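457aa long hypothetical protein (Pyrococcus horikoshii, PDB 2CSU) is of unknown function but belongs to the succinyl-CoA ligase-like family, with a Rossmann-type CoA-binding domain followed by a flavodoxin-like and a ligase-CoA domain. Local coordinates at residues A[68-73]-A[92-97]; A[75-80]-A[111-116]. All coordinates share one frame; numbering follows the deposited sequence.

Interaction 1 (A[68-73]-A[92-97]); sequences AIIVVP and VVIITA
The flat groups that meet here are backbone peptides of Ala68, Ile70, Val93 and Ile95. Val93 N donates to Ala68 O at 3.0 Å. Ile70 N donates to Val93 O at 2.7 Å, and Ile95 N to Ile70 O at 2.9 Å. This alternation is that of parallel strands in register, Ala68 with Val92 and Ile70 with Ile94. On one face of the sheet Ile69 lies beside Val93, its CD1 3.7 Å from Val93 CB. The methyl reaches there because CG1 sits beside the backbone N and chi2 is -51°, which folds the chain over. On the other face Ile70 CD1 packs against Val92 CG1 at 3.6 Å. Beyond the strand ends Thr96 OG1 is modelled as donating to Val72 O, but at a very short distance, so this link between the loops is doubtful. Strand 67-70 is also paired with strand 10-14, and strand 91-94 with strand 123-125. Both strands are thus interior to the Rossmann-type sheet. Helix 23-31 covers the Ile69 face through Val27. Helix 74-87, the crossover of this beta-alpha-beta unit, covers the Ile70 face through Val77 and Thr80.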
ATOM      1  N   ALA A  68      24.653 -18.792  19.270  1.00 28.72           N
ATOM      2  CA  ALA A  68      23.675 -19.797  19.652  1.00 27.93           C
ATOM      3  C   ALA A  68      22.298 -19.178  19.726  1.00 27.23           C
ATOM      4  O   ALA A  68      22.146 -18.029  20.133  1.00 26.97           O
ATOM      5  CB  ALA A  68      24.038 -20.410  21.006  1.00 28.20           C
ATOM      6  N   ILE A  69      21.293 -19.950  19.330  1.00 26.24           N
ATOM      7  CA  ILE A  69      19.923 -19.493  19.390  1.00 25.50           C
ATOM      8  C   ILE A  69      19.247 -20.364  20.434  1.00 26.12           C
ATOM      9  O   ILE A  69      19.205 -21.592  20.296  1.00 26.74           O
ATOM     10  CB  ILE A  69      19.180 -19.684  18.061  1.00 25.46           C
ATOM     11  CG1 ILE A  69      20.031 -19.186  16.877  1.00 24.92           C
ATOM     12  CG2 ILE A  69      17.829 -18.982  18.142  1.00 24.71           C
ATOM     13  CD1 ILE A  69      20.597 -17.788  17.031  1.00 25.06           C
ATOM     14  N   ILE A  70      18.734 -19.743  21.489  1.00 25.33           N
ATOM     15  CA  ILE A  70      18.073 -20.499  22.520  1.00 25.32           C
ATOM     16  C   ILE A  70      16.576 -20.437  22.290  1.00 25.87           C
ATOM     17  O   ILE A  70      15.949 -19.381  22.401  1.00 26.69           O
ATOM     18  CB  ILE A  70      18.461 -19.977  23.907  1.00 24.04           C
ATOM     19  CG1 ILE A  70      19.978 -20.148  24.091  1.00 23.60           C
ATOM     20  CG2 ILE A  70      17.688 -20.723  24.979  1.00 24.34           C
ATOM     21  CD1 ILE A  70      20.524 -19.778  25.478  1.00 23.31           C
ATOM     22  N   VAL A  71      16.017 -21.590  21.937  1.00 26.82           N
ATOM     23  CA  VAL A  71      14.599 -21.713  21.654  1.00 28.44           C
ATOM     24  C   VAL A  71      14.012 -22.914  22.379  1.00 29.09           C
ATOM     25  O   VAL A  71      13.258 -23.713  21.833  1.00 30.86           O
ATOM     26  CB  VAL A  71      14.414 -21.835  20.141  1.00 29.11           C
ATOM     27  CG1 VAL A  71      15.004 -23.158  19.647  1.00 30.46           C
ATOM     28  CG2 VAL A  71      12.935 -21.775  19.798  1.00 28.59           C
ATOM     29  N   VAL A  72      14.443 -23.055  23.644  1.00 29.51           N
ATOM     30  CA  VAL A  72      13.857 -24.069  24.504  1.00 30.72           C
ATOM     31  C   VAL A  72      12.885 -23.432  25.504  1.00 31.11           C
ATOM     32  O   VAL A  72      12.786 -22.220  25.625  1.00 31.21           O
ATOM     33  CB  VAL A  72      14.992 -24.772  25.244  1.00 31.09           C
ATOM     34  CG1 VAL A  72      15.860 -25.535  24.247  1.00 30.80           C
ATOM     35  CG2 VAL A  72      15.841 -23.746  25.972  1.00 30.44           C
ATOM     36  N   PRO A  73      12.112 -24.300  26.181  1.00 30.93           N
ATOM     37  CA  PRO A  73      11.204 -23.859  27.232  1.00 30.71           C
ATOM     38  C   PRO A  73      11.909 -23.046  28.327  1.00 30.64           C
ATOM     39  O   PRO A  73      13.086 -23.202  28.612  1.00 29.72           O
ATOM     40  CB  PRO A  73      10.540 -25.105  27.815  1.00 30.51           C
ATOM     41  CG  PRO A  73      10.668 -26.209  26.768  1.00 30.94           C
ATOM     42  CD  PRO A  73      11.968 -25.727  25.967  1.00 31.14           C
ATOM     43  N   VAL A  92      24.297 -14.628  21.939  1.00 22.32           N
ATOM     44  CA  VAL A  92      23.146 -15.509  22.107  1.00 20.52           C
ATOM     45  C   VAL A  92      21.828 -14.788  21.793  1.00 20.92           C
ATOM     46  O   VAL A  92      21.555 -13.697  22.277  1.00 22.22           O
ATOM     47  CB  VAL A  92      23.134 -16.013  23.552  1.00 20.83           C
ATOM     48  CG1 VAL A  92      21.926 -16.923  23.776  1.00 18.34           C
ATOM     49  CG2 VAL A  92      24.407 -16.790  23.841  1.00 19.85           C
ATOM     50  N   VAL A  93      21.010 -15.434  20.971  1.00 20.87           N
ATOM     51  CA  VAL A  93      19.695 -14.927  20.664  1.00 19.88           C
ATOM     52  C   VAL A  93      18.755 -15.841  21.437  1.00 20.80           C
ATOM     53  O   VAL A  93      18.737 -17.064  21.213  1.00 20.78           O
ATOM     54  CB  VAL A  93      19.329 -15.047  19.175  1.00 19.88           C
ATOM     55  CG1 VAL A  93      17.854 -14.672  19.006  1.00 18.88           C
ATOM     56  CG2 VAL A  93      20.227 -14.137  18.311  1.00 18.84           C
ATOM     57  N   ILE A  94      17.999 -15.252  22.356  1.00 21.50           N
ATOM     58  CA  ILE A  94      17.042 -15.994  23.172  1.00 21.50           C
ATOM     59  C   ILE A  94      15.657 -15.713  22.620  1.00 22.30           C
ATOM     60  O   ILE A  94      15.104 -14.625  22.816  1.00 21.80           O
ATOM     61  CB  ILE A  94      17.086 -15.552  24.670  1.00 21.10           C
ATOM     62  CG1 ILE A  94      18.469 -15.848  25.261  1.00 19.64           C
ATOM     63  CG2 ILE A  94      16.012 -16.301  25.478  1.00 19.01           C
ATOM     64  CD1 ILE A  94      18.636 -15.377  26.686  1.00 20.33           C
ATOM     65  N   ILE A  95      15.104 -16.696  21.920  1.00 23.35           N
ATOM     66  CA  ILE A  95      13.790 -16.560  21.323  1.00 24.19           C
ATOM     67  C   ILE A  95      12.723 -16.716  22.388  1.00 24.24           C
ATOM     68  O   ILE A  95      11.719 -16.014  22.388  1.00 24.89           O
ATOM     69  CB  ILE A  95      13.574 -17.632  20.226  1.00 24.56           C
ATOM     70  CG1 ILE A  95      14.423 -17.297  19.004  1.00 25.70           C
ATOM     71  CG2 ILE A  95      12.103 -17.731  19.867  1.00 24.70           C
ATOM     72  CD1 ILE A  95      14.064 -15.980  18.347  1.00 26.76           C
ATOM     73  N   THR A  96      12.969 -17.629  23.312  1.00 25.10           N
ATOM     74  CA  THR A  96      12.033 -17.918  24.389  1.00 24.93           C
ATOM     75  C   THR A  96      11.508 -16.727  25.191  1.00 25.05           C
ATOM     76  O   THR A  96      12.250 -15.810  25.555  1.00 25.61           O
ATOM     77  CB  THR A  96      12.660 -18.917  25.346  1.00 25.09           C
ATOM     78  OG1 THR A  96      13.167 -20.012  24.579  1.00 24.79           O
ATOM     79  CG2 THR A  96      11.619 -19.432  26.363  1.00 24.97           C
ATOM     80  N   ALA A  97      10.213 -16.776  25.466  1.00 25.36           N
ATOM     81  CA  ALA A  97       9.513 -15.782  26.267  1.00 26.04           C
ATOM     82  C   ALA A  97       9.290 -16.276  27.697  1.00 27.23           C
ATOM     83  O   ALA A  97       9.702 -17.358  28.088  1.00 26.64           O
ATOM     84  CB  ALA A  97       8.170 -15.493  25.600  1.00 25.52           C
TER

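Interaction 2 (A[75-80]-A[111-116]); sequences RFVKDT and KELVEI
Leu113 reaches Val77 because its CG is anti to its carbonyl carbon (chi1 -69°) and its chain is extended at chi2 (-173°). Val77 meets it with CG1, which stands anti to the backbone N. The two side chains cross at about a right angle. Val77 CG1 fits against the fork of the leucine, 4.1 Å from Leu113 CD1, with Leu113 CD2 equally near. The same CD2 methyl also rests on the backbone of the neighbouring residue, 4.1 Å from Lys78 CA. One leucine end therefore touches two successive residues of helix 74-87.

Lys78 supplies the outer part of the contact. Its aliphatic stem lies by Ile116, with Lys78 CG 4.3 Å from Ile116 CD1. Its amine extends toward Glu112, but Lys78 NZ stays 5.3 Å from Glu112 OE2. That is no salt bridge, though the opposite charges probably attract weakly. Glu112 is instead paired within its own helix, where Lys111 NZ lies 3.1 Å from Glu112 OE1. Lys111 also has a longer, weak bond to Glu115 OE1, so one ammonium group probably eases the crowding of two carboxylates.

The two helical segments run nearly parallel, at 16°. Their axes come within 10.5 Å. Helices 74-87 and 104-120 pack side by side on the Ile70 and Ile94 face of the Rossmann-type parallel sheet. Ile94 and Phe99 each touch both Val77 and Leu113. With no polar bond between the segments, their contact rests on apolar packing, and charged groups lie at its outer margin.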
ATOM      1  N   ARG A  75      12.100 -22.864  31.547  1.00 32.73           N
ATOM      2  CA  ARG A  75      12.843 -23.350  32.713  1.00 33.55           C
ATOM      3  C   ARG A  75      14.250 -23.855  32.350  1.00 33.00           C
ATOM      4  O   ARG A  75      15.109 -24.046  33.202  1.00 33.39           O
ATOM      5  CB  ARG A  75      12.035 -24.478  33.356  1.00 35.38           C
ATOM      6  CG  ARG A  75      11.933 -25.710  32.456  1.00 37.32           C
ATOM      7  CD  ARG A  75      11.055 -26.804  33.075  1.00 39.65           C
ATOM      8  NE  ARG A  75      11.016 -27.985  32.209  1.00 41.50           N
ATOM      9  CZ  ARG A  75      10.100 -27.996  31.224  1.00 42.40           C
ATOM     10  NH1 ARG A  75       9.287 -26.966  31.059  1.00 43.12           N
ATOM     11  NH2 ARG A  75      10.012 -29.056  30.413  1.00 42.85           N
ATOM     12  N   PHE A  76      14.563 -24.020  31.068  1.00 31.71           N
ATOM     13  CA  PHE A  76      15.901 -24.462  30.685  1.00 30.83           C
ATOM     14  C   PHE A  76      16.840 -23.359  30.196  1.00 30.17           C
ATOM     15  O   PHE A  76      18.042 -23.589  30.060  1.00 30.11           O
ATOM     16  CB  PHE A  76      15.826 -25.533  29.587  1.00 31.25           C
ATOM     17  CG  PHE A  76      15.050 -26.757  29.976  1.00 31.27           C
ATOM     18  CD1 PHE A  76      15.403 -27.496  31.099  1.00 31.95           C
ATOM     19  CD2 PHE A  76      13.962 -27.172  29.221  1.00 31.35           C
ATOM     20  CE1 PHE A  76      14.677 -28.634  31.469  1.00 32.01           C
ATOM     21  CE2 PHE A  76      13.236 -28.299  29.580  1.00 32.19           C
ATOM     22  CZ  PHE A  76      13.597 -29.034  30.713  1.00 32.23           C
ATOM     23  N   VAL A  77      16.307 -22.173  29.935  1.00 29.37           N
ATOM     24  CA  VAL A  77      17.124 -21.083  29.405  1.00 29.14           C
ATOM     25  C   VAL A  77      18.365 -20.704  30.217  1.00 28.97           C
ATOM     26  O   VAL A  77      19.423 -20.428  29.648  1.00 28.42           O
ATOM     27  CB  VAL A  77      16.255 -19.828  29.158  1.00 29.22           C
ATOM     28  CG1 VAL A  77      17.121 -18.661  28.662  1.00 28.93           C
ATOM     29  CG2 VAL A  77      15.183 -20.155  28.143  1.00 29.27           C
ATOM     30  N   LYS A  78      18.257 -20.704  31.538  1.00 29.02           N
ATOM     31  CA  LYS A  78      19.358 -20.429  32.454  1.00 29.63           C
ATOM     32  C   LYS A  78      20.556 -21.344  32.192  1.00 28.88           C
ATOM     33  O   LYS A  78      21.647 -20.900  31.860  1.00 27.96           O
ATOM     34  CB  LYS A  78      18.858 -20.626  33.887  1.00 31.07           C
ATOM     35  CG  LYS A  78      19.309 -19.492  34.811  1.00 32.14           C
ATOM     36  CD  LYS A  78      19.499 -19.952  36.256  1.00 34.61           C
ATOM     37  CE  LYS A  78      18.299 -19.597  37.143  1.00 33.97           C
ATOM     38  NZ  LYS A  78      18.768 -19.005  38.395  1.00 36.40           N
ATOM     39  N   ASP A  79      20.281 -22.615  32.434  1.00 29.40           N
ATOM     40  CA  ASP A  79      21.318 -23.622  32.290  1.00 30.33           C
ATOM     41  C   ASP A  79      21.865 -23.706  30.862  1.00 29.89           C
ATOM     42  O   ASP A  79      23.036 -24.014  30.661  1.00 30.03           O
ATOM     43  CB  ASP A  79      20.795 -24.991  32.721  1.00 31.34           C
ATOM     44  CG  ASP A  79      21.872 -26.052  32.681  1.00 32.89           C
ATOM     45  OD1 ASP A  79      22.934 -25.838  33.318  1.00 33.43           O
ATOM     46  OD2 ASP A  79      21.659 -27.092  32.015  1.00 33.51           O
ATOM     47  N   THR A  80      21.018 -23.450  29.868  1.00 29.52           N
ATOM     48  CA  THR A  80      21.479 -23.484  28.488  1.00 29.06           C
ATOM     49  C   THR A  80      22.411 -22.300  28.272  1.00 27.77           C
ATOM     50  O   THR A  80      23.440 -22.414  27.608  1.00 28.69           O
ATOM     51  CB  THR A  80      20.296 -23.411  27.488  1.00 30.15           C
ATOM     52  OG1 THR A  80      19.475 -22.272  27.786  1.00 32.46           O
ATOM     53  CG2 THR A  80      19.453 -24.673  27.576  1.00 30.07           C
ATOM     54  N   LYS A 111      17.386 -10.204  34.473  1.00 28.00           N
ATOM     55  CA  LYS A 111      18.629  -9.564  34.892  1.00 29.27           C
ATOM     56  C   LYS A 111      19.715 -10.590  35.170  1.00 28.43           C
ATOM     57  O   LYS A 111      20.881 -10.368  34.859  1.00 28.09           O
ATOM     58  CB  LYS A 111      18.420  -8.731  36.161  1.00 30.88           C
ATOM     59  CG  LYS A 111      19.741  -8.386  36.843  1.00 32.84           C
ATOM     60  CD  LYS A 111      19.741  -8.756  38.319  1.00 34.25           C
ATOM     61  CE  LYS A 111      21.105  -9.324  38.742  1.00 34.34           C
ATOM     62  NZ  LYS A 111      21.045 -10.788  39.036  1.00 34.90           N
ATOM     63  N   GLU A 112      19.326 -11.702  35.786  1.00 27.99           N
ATOM     64  CA  GLU A 112      20.265 -12.761  36.106  1.00 28.28           C
ATOM     65  C   GLU A 112      20.839 -13.329  34.814  1.00 28.79           C
ATOM     66  O   GLU A 112      22.023 -13.665  34.763  1.00 29.07           O
ATOM     67  CB  GLU A 112      19.565 -13.852  36.935  1.00 29.10           C
ATOM     68  CG  GLU A 112      20.416 -15.078  37.296  1.00 28.80           C
ATOM     69  CD  GLU A 112      21.748 -14.728  37.949  1.00 29.50           C
ATOM     70  OE1 GLU A 112      21.820 -13.720  38.679  1.00 30.65           O
ATOM     71  OE2 GLU A 112      22.731 -15.474  37.742  1.00 30.95           O
ATOM     72  N   LEU A 113      20.013 -13.420  33.771  1.00 28.47           N
ATOM     73  CA  LEU A 113      20.478 -13.928  32.475  1.00 28.58           C
ATOM     74  C   LEU A 113      21.567 -13.006  31.940  1.00 28.42           C
ATOM     75  O   LEU A 113      22.586 -13.462  31.444  1.00 28.74           O
ATOM     76  CB  LEU A 113      19.344 -13.985  31.443  1.00 28.20           C
ATOM     77  CG  LEU A 113      18.180 -14.972  31.567  1.00 28.29           C
ATOM     78  CD1 LEU A 113      17.331 -14.886  30.300  1.00 28.24           C
ATOM     79  CD2 LEU A 113      18.694 -16.395  31.747  1.00 27.85           C
ATOM     80  N   VAL A 114      21.342 -11.701  32.055  1.00 28.73           N
ATOM     81  CA  VAL A 114      22.305 -10.713  31.580  1.00 28.92           C
ATOM     82  C   VAL A 114      23.575 -10.779  32.421  1.00 30.11           C
ATOM     83  O   VAL A 114      24.691 -10.722  31.895  1.00 29.96           O
ATOM     84  CB  VAL A 114      21.685  -9.306  31.628  1.00 28.20           C
ATOM     85  CG1 VAL A 114      22.716  -8.252  31.247  1.00 28.00           C
ATOM     86  CG2 VAL A 114      20.497  -9.252  30.674  1.00 27.15           C
ATOM     87  N   GLU A 115      23.397 -10.922  33.729  1.00 30.99           N
ATOM     88  CA  GLU A 115      24.521 -11.029  34.647  1.00 31.61           C
ATOM     89  C   GLU A 115      25.387 -12.237  34.257  1.00 30.95           C
ATOM     90  O   GLU A 115      26.618 -12.165  34.257  1.00 30.69           O
ATOM     91  CB  GLU A 115      24.011 -11.189  36.088  1.00 34.22           C
ATOM     92  CG  GLU A 115      25.130 -11.349  37.121  1.00 38.11           C
ATOM     93  CD  GLU A 115      24.658 -11.105  38.545  1.00 40.09           C
ATOM     94  OE1 GLU A 115      24.260 -12.074  39.233  1.00 41.37           O
ATOM     95  OE2 GLU A 115      24.680  -9.930  38.971  1.00 42.08           O
ATOM     96  N   ILE A 116      24.741 -13.350  33.927  1.00 29.89           N
ATOM     97  CA  ILE A 116      25.488 -14.535  33.535  1.00 29.36           C
ATOM     98  C   ILE A 116      26.247 -14.259  32.247  1.00 29.42           C
ATOM     99  O   ILE A 116      27.407 -14.637  32.109  1.00 29.18           O
ATOM    100  CB  ILE A 116      24.563 -15.751  33.320  1.00 29.20           C
ATOM    101  CG1 ILE A 116      24.009 -16.230  34.664  1.00 30.21           C
ATOM    102  CG2 ILE A 116      25.328 -16.874  32.633  1.00 27.85           C
ATOM    103  CD1 ILE A 116      23.106 -17.467  34.561  1.00 29.48           C
TER

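From the N terminus the chain passes through 68-73, then 75-80, then 92-97, then 111-116. Interaction 1 closes a loop of 18 residues, mostly helix 74-87. Interaction 2 closes one of 30 residues, which includes strand 91-94. The segments alternate, so the two loops cross. The chain leaves strand 67-70, passes along helix 74-87 and returns to the sheet in strand 91-94; helix 104-120 then packs beside the first helix. Sheet and helices meet where Ile94 CD1 lies 3.9 Å from Leu113 CD1 and Ile70 CD1 lies 3.6 Å from Thr80 OG1. Together the contacts tie two interior strands of the parallel sheet to the helix pair on one face.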